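Long-range contacts in geranylgeranyl pyrophosphate synthase (Corynebacterium glutamicum, PDB 3LMD), which probably builds long-chain prenyl diphosphates from smaller isoprenoid precursors, as a magnesium-dependent member of the FPP/GGPP synthase family: residues Thr23-Gln28 with Lys75-Met80; Ile235-Val239 with Thr347-Val351. One frame throughout, in Å; residues are numbered along the deposited sequence.

Interaction 1 of 2, residues Thr23-Gln28 with Lys75-Met80; sequences TTGASQ and KRFRPM
Phe-77 supplies the central side chain, reaching from the first turn of helix 77-86 to the side of helix 21-27. Its CB meets two groups of the partner helix, 3.6 Å from Thr-23 CG2 and 3.7 Å from Ser-27 OG. With CG anti to the backbone N (chi1 177°), the side chain crosses that of Thr-23 at about a right angle: CG is still 4.0 Å from Thr-23 CG2, and CE2 lies 3.8 Å from Ala-26 CB, while Ser-27 OG stays near the ring plane, at the edge. Farther out, the ring meets Phe-236 of helix 219-246 edge-to-face. Residues Lys-75 to Pro-79 fit the KRxRP signature of the all-helical isoprenyl diphosphate synthases, which in relatives contributes to binding isopentenyl diphosphate. The metal site is not far off: the side chain of Arg-78 is about 9 Å from that of Asp-115, which binds calcium in a structure of this protein, although no ion is bound to this chain. No hydrogen bond joins the segments. Ser-27 OG makes a weak one inside its own helix, to Thr-23 O at 3.4 Å; Ser-27 CB packs 3.6 Å from Lys-75 CB, and the extended lysine chain then carries its CD past Ser-27 O. Met-80, bent at its thioether (chi3 83°), brings SD to 3.9 Å from Ser-27 O. Arg-76 turns away to salt bridges with Glu-105 and Glu-48.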
loop_
_atom_site.group_PDB
_atom_site.type_symbol
_atom_site.label_atom_id
_atom_site.label_comp_id
_atom_site.label_asym_id
_atom_site.label_seq_id
_atom_site.Cartn_x
_atom_site.Cartn_y
_atom_site.Cartn_z
ATOM N N THR A 23 10.695 -22.435 -4.722
ATOM C CA THR A 23 11.376 -21.215 -4.257
ATOM C C THR A 23 12.239 -21.479 -3.001
ATOM O O THR A 23 13.276 -20.848 -2.818
ATOM C CB THR A 23 10.356 -20.068 -3.963
ATOM O OG1 THR A 23 9.529 -19.828 -5.115
ATOM C CG2 THR A 23 11.073 -18.791 -3.597
ATOM N N THR A 24 11.798 -22.411 -2.151
ATOM C CA THR A 24 12.536 -22.828 -0.938
ATOM C C THR A 24 13.796 -23.640 -1.258
ATOM O O THR A 24 14.890 -23.320 -0.790
ATOM C CB THR A 24 11.640 -23.679 0.013
ATOM O OG1 THR A 24 10.598 -22.863 0.562
ATOM C CG2 THR A 24 12.467 -24.301 1.154
ATOM N N GLY A 25 13.634 -24.700 -2.049
ATOM C CA GLY A 25 14.767 -25.523 -2.488
ATOM C C GLY A 25 15.820 -24.765 -3.288
ATOM O O GLY A 25 17.012 -25.095 -3.228
ATOM N N ALA A 26 15.381 -23.749 -4.032
ATOM C CA ALA A 26 16.277 -22.919 -4.855
ATOM C C ALA A 26 17.371 -22.196 -4.045
ATOM O O ALA A 26 18.526 -22.116 -4.473
ATOM C CB ALA A 26 15.464 -21.909 -5.662
ATOM N N SER A 27 16.996 -21.667 -2.884
ATOM C CA SER A 27 17.938 -21.008 -1.977
ATOM C C SER A 27 19.041 -21.948 -1.473
ATOM O O SER A 27 20.125 -21.500 -1.099
ATOM C CB SER A 27 17.182 -20.420 -0.780
ATOM O OG SER A 27 16.003 -19.756 -1.200
ATOM N N GLN A 28 18.762 -23.250 -1.479
ATOM C CA GLN A 28 19.658 -24.237 -0.873
ATOM C C GLN A 28 20.326 -25.177 -1.879
ATOM O O GLN A 28 20.732 -26.289 -1.531
ATOM C CB GLN A 28 18.913 -25.036 0.202
ATOM C CG GLN A 28 18.702 -24.253 1.490
ATOM C CD GLN A 28 17.302 -24.415 2.044
ATOM O OE1 GLN A 28 16.536 -25.269 1.592
ATOM N NE2 GLN A 28 16.956 -23.585 3.022
ATOM N N LYS A 75 15.866 -18.952 4.466
ATOM C CA LYS A 75 16.566 -18.292 3.357
ATOM C C LYS A 75 15.615 -17.603 2.369
ATOM O O LYS A 75 14.626 -18.182 1.915
ATOM C CB LYS A 75 17.544 -19.244 2.656
ATOM C CG LYS A 75 18.846 -19.437 3.427
ATOM C CD LYS A 75 19.933 -20.057 2.572
ATOM C CE LYS A 75 21.267 -20.040 3.307
ATOM N NZ LYS A 75 22.400 -20.401 2.413
ATOM N N ARG A 76 15.929 -16.350 2.062
ATOM C CA ARG A 76 15.055 -15.466 1.284
ATOM C C ARG A 76 15.494 -15.445 -0.185
ATOM O O ARG A 76 16.484 -14.800 -0.546
ATOM C CB ARG A 76 15.149 -14.072 1.878
ATOM C CG ARG A 76 14.876 -14.026 3.399
ATOM C CD ARG A 76 14.698 -12.597 3.895
ATOM N NE ARG A 76 14.437 -12.566 5.332
ATOM C CZ ARG A 76 13.219 -12.584 5.872
ATOM N NH1 ARG A 76 13.087 -12.569 7.193
ATOM N NH2 ARG A 76 12.133 -12.586 5.093
ATOM N N PHE A 77 14.757 -16.144 -1.041
ATOM C CA PHE A 77 15.189 -16.299 -2.438
ATOM C C PHE A 77 15.326 -14.984 -3.221
ATOM O O PHE A 77 16.275 -14.800 -4.012
ATOM C CB PHE A 77 14.245 -17.224 -3.220
ATOM C CG PHE A 77 14.628 -17.327 -4.664
ATOM C CD1 PHE A 77 14.001 -16.553 -5.631
ATOM C CD2 PHE A 77 15.692 -18.130 -5.043
ATOM C CE1 PHE A 77 14.413 -16.611 -6.975
ATOM C CE2 PHE A 77 16.095 -18.196 -6.360
ATOM C CZ PHE A 77 15.458 -17.434 -7.329
ATOM N N ARG A 78 14.365 -14.080 -3.061
ATOM C CA ARG A 78 14.384 -12.852 -3.881
ATOM C C ARG A 78 15.602 -11.963 -3.617
ATOM O O ARG A 78 16.257 -11.504 -4.575
ATOM C CB ARG A 78 13.080 -12.080 -3.732
ATOM C CG ARG A 78 11.907 -12.899 -4.257
ATOM C CD ARG A 78 10.528 -12.359 -3.815
ATOM N NE ARG A 78 9.482 -13.246 -4.328
ATOM C CZ ARG A 78 9.169 -14.415 -3.773
ATOM N NH1 ARG A 78 9.772 -14.799 -2.656
ATOM N NH2 ARG A 78 8.203 -15.173 -4.297
ATOM N N PRO A 79 15.917 -11.710 -2.334
ATOM C CA PRO A 79 17.153 -10.937 -2.134
ATOM C C PRO A 79 18.397 -11.708 -2.573
ATOM O O PRO A 79 19.324 -11.098 -3.099
ATOM C CB PRO A 79 17.172 -10.629 -0.623
ATOM C CG PRO A 79 15.973 -11.359 -0.012
ATOM C CD PRO A 79 15.064 -11.796 -1.115
ATOM N N MET A 80 18.416 -13.027 -2.391
ATOM C CA MET A 80 19.570 -13.819 -2.841
ATOM C C MET A 80 19.772 -13.658 -4.342
ATOM O O MET A 80 20.894 -13.503 -4.821
ATOM C CB MET A 80 19.382 -15.325 -2.512
ATOM C CG MET A 80 20.636 -16.171 -2.845
ATOM S SD MET A 80 20.399 -18.000 -2.875
ATOM C CE MET A 80 19.748 -18.204 -4.539
#

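Interaction 2 of 2, residues Ile235-Val239 with Thr347-Val351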
loop_
_atom_site.group_PDB
_atom_site.type_symbol
_atom_site.label_atom_id
_atom_site.label_comp_id
_atom_site.label_asym_id
_atom_site.label_seq_id
_atom_site.Cartn_x
_atom_site.Cartn_y
_atom_site.Cartn_z
ATOM N N ILE A 235 8.753 -21.062 -13.944
ATOM C CA ILE A 235 9.203 -22.417 -13.668
ATOM C C ILE A 235 8.878 -22.813 -12.235
ATOM O O ILE A 235 8.312 -23.887 -12.003
ATOM C CB ILE A 235 10.702 -22.561 -13.950
ATOM C CG1 ILE A 235 10.969 -22.416 -15.457
ATOM C CG2 ILE A 235 11.260 -23.892 -13.396
ATOM C CD1 ILE A 235 12.501 -22.277 -15.768
ATOM N N PHE A 236 9.195 -21.952 -11.265
ATOM C CA PHE A 236 8.925 -22.301 -9.850
ATOM C C PHE A 236 7.466 -22.674 -9.621
ATOM O O PHE A 236 7.170 -23.655 -8.956
ATOM C CB PHE A 236 9.269 -21.128 -8.903
ATOM C CG PHE A 236 10.757 -20.903 -8.710
ATOM C CD1 PHE A 236 11.671 -21.859 -9.075
ATOM C CD2 PHE A 236 11.225 -19.731 -8.139
ATOM C CE1 PHE A 236 13.045 -21.649 -8.898
ATOM C CE2 PHE A 236 12.588 -19.521 -7.963
ATOM C CZ PHE A 236 13.491 -20.486 -8.344
ATOM N N GLN A 237 6.556 -21.841 -10.121
ATOM C CA GLN A 237 5.141 -22.026 -9.832
ATOM C C GLN A 237 4.558 -23.243 -10.589
ATOM O O GLN A 237 3.767 -23.985 -10.036
ATOM C CB GLN A 237 4.347 -20.768 -10.201
ATOM C CG GLN A 237 2.888 -20.863 -9.742
ATOM C CD GLN A 237 2.801 -21.000 -8.224
ATOM O OE1 GLN A 237 3.158 -20.077 -7.511
ATOM N NE2 GLN A 237 2.381 -22.175 -7.728
ATOM N N ILE A 238 4.912 -23.418 -11.862
ATOM C CA ILE A 238 4.384 -24.560 -12.585
ATOM C C ILE A 238 4.922 -25.864 -11.978
ATOM O O ILE A 238 4.179 -26.840 -11.815
ATOM C CB ILE A 238 4.703 -24.499 -14.097
ATOM C CG1 ILE A 238 4.067 -23.234 -14.708
ATOM C CG2 ILE A 238 4.097 -25.775 -14.794
ATOM C CD1 ILE A 238 4.520 -22.919 -16.090
ATOM N N VAL A 239 6.207 -25.882 -11.627
ATOM C CA VAL A 239 6.788 -27.077 -11.053
ATOM C C VAL A 239 6.072 -27.402 -9.720
ATOM O O VAL A 239 5.722 -28.558 -9.463
ATOM C CB VAL A 239 8.346 -26.955 -10.862
ATOM C CG1 VAL A 239 8.856 -28.046 -9.902
ATOM C CG2 VAL A 239 9.088 -27.084 -12.223
ATOM N N THR A 347 15.385 -27.161 -10.200
ATOM C CA THR A 347 13.940 -27.086 -10.004
ATOM C C THR A 347 13.228 -27.934 -11.062
ATOM O O THR A 347 12.326 -28.702 -10.756
ATOM C CB THR A 347 13.447 -25.620 -10.082
ATOM O OG1 THR A 347 14.162 -24.827 -9.120
ATOM C CG2 THR A 347 11.942 -25.537 -9.801
ATOM N N VAL A 348 13.624 -27.787 -12.318
ATOM C CA VAL A 348 12.973 -28.573 -13.362
ATOM C C VAL A 348 13.142 -30.082 -13.079
ATOM O O VAL A 348 12.199 -30.869 -13.252
ATOM C CB VAL A 348 13.542 -28.222 -14.735
ATOM C CG1 VAL A 348 12.976 -29.151 -15.821
ATOM C CG2 VAL A 348 13.260 -26.690 -15.055
ATOM N N LYS A 349 14.329 -30.463 -12.613
ATOM C CA LYS A 349 14.647 -31.873 -12.316
ATOM C C LYS A 349 13.798 -32.470 -11.212
ATOM O O LYS A 349 13.718 -33.689 -11.080
ATOM C CB LYS A 349 16.124 -32.032 -11.965
ATOM C CG LYS A 349 16.981 -32.447 -13.141
ATOM C CD LYS A 349 18.444 -32.081 -12.952
ATOM C CE LYS A 349 19.231 -32.463 -14.207
ATOM N NZ LYS A 349 20.631 -31.971 -14.183
ATOM N N ARG A 350 13.158 -31.635 -10.403
ATOM C CA ARG A 350 12.213 -32.188 -9.431
ATOM C C ARG A 350 11.026 -32.919 -10.099
ATOM O O ARG A 350 10.369 -33.748 -9.455
ATOM C CB ARG A 350 11.638 -31.100 -8.531
ATOM C CG ARG A 350 12.639 -30.328 -7.681
ATOM C CD ARG A 350 11.878 -29.267 -6.883
ATOM N NE ARG A 350 12.790 -28.379 -6.172
ATOM C CZ ARG A 350 13.197 -28.575 -4.917
ATOM N NH1 ARG A 350 12.767 -29.631 -4.229
ATOM N NH2 ARG A 350 14.035 -27.713 -4.348
ATOM N N VAL A 351 10.711 -32.576 -11.354
ATOM C CA VAL A 351 9.546 -33.164 -12.040
ATOM C C VAL A 351 9.910 -33.742 -13.407
ATOM O O VAL A 351 9.157 -34.515 -13.984
ATOM C CB VAL A 351 8.386 -32.153 -12.216
ATOM C CG1 VAL A 351 7.768 -31.821 -10.875
ATOM C CG2 VAL A 351 8.875 -30.871 -12.925
#
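Val-239 and Thr-347 face each other at the centre of a buried helix-to-helix contact, where helix 219-246 meets the C-terminal end of helix 335-349. The CA atoms of Phe-236 and Thr-347 come to 6.9 Å, and side chains make most of the contact. Most of the touching is between methyl groups. Ile-235 CG2, anti to the backbone N, lies 3.8 Å from Val-348 CG2 and also reaches the methyl of Thr-347. One turn on, the two branches of Val-239 divide the work: CG2 packs 3.9 Å from Val-351 CG2, while CG1 touches Thr-347 CG2 at 4.0 Å.

A second kind of contact sets carbon against oxygen. Val-239 CG1 approaches Thr-347 O to 3.6 Å, and that carbonyl also accepts the backbone N of Arg-350 at 3.1 Å. On the side chain of the same residue, OG1 comes to 3.4 Å from Phe-236 CE1, near the ring plane and at the edge; the two side chains cross at about a right angle. The hydroxyl has its hydrogen-bond partner in Leu-343 O, one turn back in its own helix.

No hydrogen bond crosses between the segments. Because the oxygens of Thr-347 that border the contact are both bonded to backbone atoms nearby along the chain, in Leu-343 and Arg-350, they can lie in this apolar setting without a polar partner on helix 219-246, and the contact between these two segments rests on shape and dispersion.

In the fold
The two contacts adjoin, their centres 14 Å apart, and meet through Phe-236, whose CZ lies 3.6 Å from Ala-26 CB. One ring thus belongs to interaction 2 while packing on both segments of interaction 1. Helix 21-27 is shared in a looser sense, since Ser-22 also touches Val-239 and Thr-347. Interaction 2 is the more buried, with six of seven touching residues buried and branched aliphatic groups predominating. Interaction 1 is mixed: a buried side of Phe-77, Ala-26, Met-80 and the polar Ser-27, with Lys-75 and Gln-28 exposed at its outer edge. An aromatic ring is central to interaction 1, whereas methyl groups carry most of interaction 2.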